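PDB 2W4S: ankyrin-repeat protein, which probably binds RNA through the PHAX-type RNA-binding domain described here, a helical piece of a longer protein that also carries ankyrin repeats. Local coordinates for residues 66-69 with 70-74; 24-27 with 28-32. All coordinates share one frame; numbering follows the deposited sequence.

Contact 1 (66-69 with 70-74)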
ATOM      1  N   GLY C  66     -12.208   3.468  -0.333  1.00 34.35           N
ATOM      2  CA  GLY C  66     -12.853   2.540   0.596  1.00 34.33           C
ATOM      3  C   GLY C  66     -14.030   1.797  -0.052  1.00 34.26           C
ATOM      4  O   GLY C  66     -14.168   0.577   0.092  1.00 34.23           O
ATOM      5  N   GLY C  67     -14.870   2.528  -0.781  1.00 33.44           N
ATOM      6  CA  GLY C  67     -16.001   1.919  -1.453  1.00 33.12           C
ATOM      7  C   GLY C  67     -15.590   0.956  -2.551  1.00 33.29           C
ATOM      8  O   GLY C  67     -16.240  -0.089  -2.739  1.00 33.21           O
ATOM      9  N   VAL C  68     -14.512   1.296  -3.271  1.00 32.86           N
ATOM     10  CA  VAL C  68     -13.996   0.440  -4.343  1.00 32.28           C
ATOM     11  C   VAL C  68     -13.566  -0.914  -3.762  1.00 33.02           C
ATOM     12  O   VAL C  68     -13.961  -1.971  -4.261  1.00 33.34           O
ATOM     13  CB  VAL C  68     -12.828   1.103  -5.133  1.00 32.10           C
ATOM     14  CG1 VAL C  68     -12.143   0.080  -6.053  1.00 30.65           C
ATOM     15  CG2 VAL C  68     -13.325   2.305  -5.969  1.00 30.09           C
ATOM     16  N   PHE C  69     -12.777  -0.862  -2.692  1.00 33.85           N
ATOM     17  CA  PHE C  69     -12.276  -2.039  -1.975  1.00 33.86           C
ATOM     18  C   PHE C  69     -13.434  -2.930  -1.500  1.00 34.36           C
ATOM     19  O   PHE C  69     -13.348  -4.158  -1.572  1.00 34.93           O
ATOM     20  CB  PHE C  69     -11.404  -1.539  -0.808  1.00 33.86           C
ATOM     21  CG  PHE C  69     -10.711  -2.622  -0.019  1.00 33.19           C
ATOM     22  CD1 PHE C  69      -9.432  -3.053  -0.379  1.00 31.45           C
ATOM     23  CD2 PHE C  69     -11.316  -3.178   1.113  1.00 31.39           C
ATOM     24  CE1 PHE C  69      -8.775  -4.031   0.368  1.00 31.59           C
ATOM     25  CE2 PHE C  69     -10.669  -4.174   1.866  1.00 31.18           C
ATOM     26  CZ  PHE C  69      -9.389  -4.595   1.495  1.00 31.80           C
ATOM     27  N   CYS C  70     -14.533  -2.327  -1.057  1.00 34.25           N
ATOM     28  CA  CYS C  70     -15.708  -3.108  -0.645  1.00 34.92           C
ATOM     29  C   CYS C  70     -16.445  -3.781  -1.804  1.00 34.26           C
ATOM     30  O   CYS C  70     -16.933  -4.896  -1.673  1.00 33.87           O
ATOM     31  CB  CYS C  70     -16.692  -2.264   0.175  1.00 34.86           C
ATOM     32  SG  CYS C  70     -15.986  -1.742   1.738  1.00 39.16           S
ATOM     33  N   TYR C  71     -16.548  -3.080  -2.921  1.00 33.41           N
ATOM     34  CA  TYR C  71     -17.080  -3.653  -4.157  1.00 32.69           C
ATOM     35  C   TYR C  71     -16.197  -4.818  -4.641  1.00 32.41           C
ATOM     36  O   TYR C  71     -16.689  -5.827  -5.083  1.00 32.97           O
ATOM     37  CB  TYR C  71     -17.161  -2.540  -5.228  1.00 32.52           C
ATOM     38  CG  TYR C  71     -17.107  -3.052  -6.635  1.00 31.22           C
ATOM     39  CD1 TYR C  71     -18.229  -3.605  -7.216  1.00 30.29           C
ATOM     40  CD2 TYR C  71     -15.934  -3.012  -7.368  1.00 29.70           C
ATOM     41  CE1 TYR C  71     -18.202  -4.121  -8.493  1.00 30.66           C
ATOM     42  CE2 TYR C  71     -15.896  -3.508  -8.652  1.00 31.64           C
ATOM     43  CZ  TYR C  71     -17.045  -4.067  -9.208  1.00 31.61           C
ATOM     44  OH  TYR C  71     -17.057  -4.581 -10.484  1.00 31.99           O
ATOM     45  N   LEU C  72     -14.882  -4.662  -4.558  1.00 32.42           N
ATOM     46  CA  LEU C  72     -13.938  -5.708  -4.959  1.00 31.82           C
ATOM     47  C   LEU C  72     -13.983  -6.946  -4.061  1.00 31.46           C
ATOM     48  O   LEU C  72     -13.798  -8.064  -4.515  1.00 30.92           O
ATOM     49  CB  LEU C  72     -12.547  -5.124  -4.932  1.00 31.87           C
ATOM     50  CG  LEU C  72     -11.824  -4.876  -6.248  1.00 32.22           C
ATOM     51  CD1 LEU C  72     -12.766  -4.859  -7.442  1.00 30.47           C
ATOM     52  CD2 LEU C  72     -10.921  -3.623  -6.157  1.00 27.50           C
ATOM     53  N   LEU C  73     -14.217  -6.708  -2.782  1.00 31.78           N
ATOM     54  CA  LEU C  73     -14.271  -7.726  -1.765  1.00 32.27           C
ATOM     55  C   LEU C  73     -15.542  -8.514  -2.006  1.00 32.47           C
ATOM     56  O   LEU C  73     -15.550  -9.744  -1.955  1.00 32.13           O
ATOM     57  CB  LEU C  73     -14.297  -7.026  -0.412  1.00 31.98           C
ATOM     58  CG  LEU C  73     -14.248  -7.821   0.887  1.00 33.80           C
ATOM     59  CD1 LEU C  73     -13.008  -8.749   0.967  1.00 34.85           C
ATOM     60  CD2 LEU C  73     -14.269  -6.852   2.079  1.00 33.29           C
ATOM     61  N   LYS C  74     -16.601  -7.779  -2.337  1.00 32.57           N
ATOM     62  CA  LYS C  74     -17.875  -8.365  -2.645  1.00 33.08           C
ATOM     63  C   LYS C  74     -17.786  -9.182  -3.927  1.00 33.77           C
ATOM     64  O   LYS C  74     -18.521 -10.169  -4.085  1.00 33.62           O
ATOM     65  CB  LYS C  74     -18.953  -7.293  -2.769  1.00 32.83           C
ATOM     66  CG  LYS C  74     -20.329  -7.878  -3.100  1.00 35.76           C
ATOM     67  CD  LYS C  74     -21.430  -6.824  -3.054  1.00 40.12           C
ATOM     68  CE  LYS C  74     -22.801  -7.481  -3.079  1.00 42.32           C
ATOM     69  NZ  LYS C  74     -23.817  -6.561  -3.697  1.00 44.76           N
TER

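Contact 2 (24-27 with 28-32)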
ATOM      1  N   GLU C  24     -10.659  -2.762  12.743  1.00 47.14           N
ATOM      2  CA  GLU C  24     -11.300  -4.083  12.855  1.00 46.45           C
ATOM      3  C   GLU C  24     -11.902  -4.619  11.565  1.00 45.22           C
ATOM      4  O   GLU C  24     -11.721  -5.799  11.262  1.00 44.74           O
ATOM      5  CB  GLU C  24     -12.244  -4.212  14.052  1.00 46.69           C
ATOM      6  CG  GLU C  24     -11.672  -5.158  15.144  1.00 49.52           C
ATOM      7  CD  GLU C  24     -11.854  -6.682  14.834  1.00 53.36           C
ATOM      8  OE1 GLU C  24     -10.851  -7.397  14.578  1.00 53.20           O
ATOM      9  OE2 GLU C  24     -13.008  -7.180  14.873  1.00 55.41           O
ATOM     10  N   PHE C  25     -12.553  -3.774  10.768  1.00 44.07           N
ATOM     11  CA  PHE C  25     -13.052  -4.258   9.475  1.00 43.12           C
ATOM     12  C   PHE C  25     -11.929  -4.775   8.569  1.00 42.17           C
ATOM     13  O   PHE C  25     -12.079  -5.797   7.903  1.00 42.97           O
ATOM     14  CB  PHE C  25     -13.945  -3.227   8.749  1.00 43.19           C
ATOM     15  CG  PHE C  25     -14.146  -3.540   7.283  1.00 43.85           C
ATOM     16  CD1 PHE C  25     -15.043  -4.517   6.863  1.00 45.47           C
ATOM     17  CD2 PHE C  25     -13.419  -2.857   6.316  1.00 44.14           C
ATOM     18  CE1 PHE C  25     -15.197  -4.792   5.494  1.00 45.14           C
ATOM     19  CE2 PHE C  25     -13.572  -3.127   4.972  1.00 44.16           C
ATOM     20  CZ  PHE C  25     -14.453  -4.092   4.560  1.00 44.53           C
ATOM     21  N   ILE C  26     -10.798  -4.093   8.548  1.00 40.68           N
ATOM     22  CA  ILE C  26      -9.687  -4.584   7.747  1.00 39.38           C
ATOM     23  C   ILE C  26      -9.002  -5.777   8.436  1.00 38.67           C
ATOM     24  O   ILE C  26      -8.613  -6.732   7.768  1.00 38.66           O
ATOM     25  CB  ILE C  26      -8.710  -3.428   7.367  1.00 39.36           C
ATOM     26  CG1 ILE C  26      -9.453  -2.376   6.537  1.00 39.09           C
ATOM     27  CG2 ILE C  26      -7.474  -3.939   6.653  1.00 38.19           C
ATOM     28  CD1 ILE C  26      -9.832  -2.810   5.124  1.00 40.15           C
ATOM     29  N   ALA C  27      -8.870  -5.734   9.762  1.00 37.67           N
ATOM     30  CA  ALA C  27      -8.427  -6.917  10.531  1.00 37.37           C
ATOM     31  C   ALA C  27      -9.228  -8.201  10.190  1.00 37.42           C
ATOM     32  O   ALA C  27      -8.660  -9.282  10.033  1.00 37.62           O
ATOM     33  CB  ALA C  27      -8.487  -6.635  12.022  1.00 36.75           C
ATOM     34  N   ARG C  28     -10.544  -8.075  10.065  1.00 36.94           N
ATOM     35  CA  ARG C  28     -11.367  -9.225   9.706  1.00 36.84           C
ATOM     36  C   ARG C  28     -11.102  -9.722   8.275  1.00 36.73           C
ATOM     37  O   ARG C  28     -11.081 -10.926   8.041  1.00 36.98           O
ATOM     38  CB  ARG C  28     -12.851  -8.980  10.036  1.00 36.54           C
ATOM     39  CG  ARG C  28     -13.093  -8.872  11.576  1.00 36.31           C
ATOM     40  CD  ARG C  28     -14.546  -8.671  12.013  1.00 37.19           C
ATOM     41  NE  ARG C  28     -15.221  -7.597  11.288  1.00 41.02           N
ATOM     42  CZ  ARG C  28     -15.406  -6.349  11.730  1.00 42.51           C
ATOM     43  NH1 ARG C  28     -14.970  -5.969  12.920  1.00 42.93           N
ATOM     44  NH2 ARG C  28     -16.027  -5.459  10.957  1.00 44.07           N
ATOM     45  N   VAL C  29     -10.833  -8.823   7.332  1.00 36.63           N
ATOM     46  CA  VAL C  29     -10.460  -9.265   5.973  1.00 36.29           C
ATOM     47  C   VAL C  29      -9.148 -10.053   5.962  1.00 36.28           C
ATOM     48  O   VAL C  29      -9.070 -11.131   5.360  1.00 36.42           O
ATOM     49  CB  VAL C  29     -10.349  -8.092   4.988  1.00 36.41           C
ATOM     50  CG1 VAL C  29      -9.886  -8.581   3.607  1.00 36.17           C
ATOM     51  CG2 VAL C  29     -11.677  -7.350   4.880  1.00 35.38           C
ATOM     52  N   ILE C  30      -8.129  -9.513   6.629  1.00 36.63           N
ATOM     53  CA  ILE C  30      -6.821 -10.177   6.773  1.00 36.60           C
ATOM     54  C   ILE C  30      -6.944 -11.541   7.459  1.00 37.05           C
ATOM     55  O   ILE C  30      -6.364 -12.526   6.985  1.00 36.83           O
ATOM     56  CB  ILE C  30      -5.807  -9.278   7.500  1.00 36.66           C
ATOM     57  CG1 ILE C  30      -5.365  -8.142   6.565  1.00 36.08           C
ATOM     58  CG2 ILE C  30      -4.604 -10.075   7.988  1.00 36.04           C
ATOM     59  CD1 ILE C  30      -4.721  -6.974   7.271  1.00 35.91           C
ATOM     60  N   LYS C  31      -7.717 -11.593   8.550  1.00 37.13           N
ATOM     61  CA  LYS C  31      -7.969 -12.842   9.270  1.00 37.70           C
ATOM     62  C   LYS C  31      -8.619 -13.882   8.361  1.00 37.09           C
ATOM     63  O   LYS C  31      -8.315 -15.077   8.459  1.00 37.59           O
ATOM     64  CB  LYS C  31      -8.844 -12.609  10.510  1.00 37.77           C
ATOM     65  CG  LYS C  31      -8.059 -12.223  11.766  1.00 39.68           C
ATOM     66  CD  LYS C  31      -8.975 -11.798  12.936  1.00 39.68           C
ATOM     67  CE  LYS C  31      -8.270 -10.723  13.814  1.00 42.23           C
ATOM     68  NZ  LYS C  31      -9.239  -9.863  14.581  1.00 43.12           N
ATOM     69  N   THR C  32      -9.493 -13.427   7.468  1.00 36.15           N
ATOM     70  CA  THR C  32     -10.194 -14.315   6.541  1.00 35.15           C
ATOM     71  C   THR C  32      -9.424 -14.723   5.262  1.00 35.22           C
ATOM     72  O   THR C  32      -9.315 -15.927   4.963  1.00 34.31           O
ATOM     73  CB  THR C  32     -11.537 -13.719   6.150  1.00 35.00           C
ATOM     74  OG1 THR C  32     -12.269 -13.405   7.341  1.00 35.54           O
ATOM     75  CG2 THR C  32     -12.330 -14.707   5.299  1.00 34.39           C
TER

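Contact 1 (66-69 with 70-74)
Val68 and Leu72, one turn apart on helix 65-78, extend alongside each other, with Val68 CG1 resting 3.9 Å from Leu72 CD2. A chi1 of 169° swings this Val68 branch away from the backbone N and so toward the following turn. Leu72 CB also lies 3.5 Å from Val68 O. The same carbonyl is held by the backbone, Val68 O accepting Leu72 N at 2.9 Å. Phe69 and Leu73 barely touch each other, CE2 and CD2 coming no closer than 4.5 Å, and the methyl approaches the ring obliquely. Both are nevertheless buried, because other helices pack on them: Phe69 meets Ile26 and Leu41 of helix 24-50, Leu73 meets Leu41 and also Trp87 and Ile90 of helix 84-91. This is the densely filled side. Cys70 stands at its border, with SG 3.4 Å from Gly66 O and turned to Phe25 of helix 24-50. The open side is thinner. There the partly exposed Gly66 and Gly67 offer only backbone, which accepts from Cys70 N and Tyr71 N. The Tyr71 ring meets the turn before it by an edge, CD2 lying 3.8 Å from Val68 O, and the exposed Tyr71 carries its hydroxyl away from this turn. Four successive i to i+4 backbone bonds with a buried apolar stripe mark an amphipathic alpha helix of an all-helical RNA-binding domain.

Contact 2 (24-27 with 28-32)
Glu24 divides its carboxylate between two bases of the following turns, OE2 going to Arg28 and OE1 to Lys31. Arg28 NH1 donates to Glu24 OE2 at 3.0 Å with an N-H...O angle of 154°; the acceptor lies near the guanidinium plane but is met from above the carboxylate plane, the two planes standing 70° apart. Lys31 NZ reaches Glu24 OE1 at 2.9 Å, a weak hydrogen bond within a salt bridge, and its aliphatic chain passes Ala27 O on the way. A bend at chi3 (-49°) folds Arg28 back over the first turn, laying one guanidinium face on Glu24 O and on Phe25 CA, which is 3.5 Å from Arg28 NH2. That same nitrogen donates outside the turn to Ile90 O of helix 84-91, and Tyr89 of that helix touches both Arg28 and Lys31. Behind the charges, Val29 CG2 lies over one face of the Phe25 ring near its rim, 4.3 Å from CZ, and Ile26 CG2 meets Ile30 CD1 at 4.1 Å. The backbone beneath keeps the helical spacing, Ile30 N bonding Ile26 O at 3.0 Å. Farther along, Arg28 O accepts both Thr32 N and Thr32 OG1, from opposite faces of its plane. Two cationic groups beside one carboxylate would probably stabilise its ionised form, while the arginine's bond to Ile90 ties this charge network to a second helix.

Overall arrangement
Contact 2 comes first along the chain, on the opening turns of helix 24-50, and contact 1 follows on helix 65-78, the next helix in sequence. Their centres lie about 13 Å apart, yet the two turns meet directly through side chains. Phe69 CE2 packs 3.6 Å from Ile26 CD1, and Leu73 CD2 touches both Phe25 CZ, at 3.7 Å, and Val29 CG2. Helix 84-91 borders both contacts, whereas helix 6-18 covers Ile26 and Ile30 of contact 2. Local turns of two consecutive helices thus supply opposing parts of one apolar interior, consistent with short-range helical spacing placing side chains on the face that packs against the next helix in this probable RNA-binding domain.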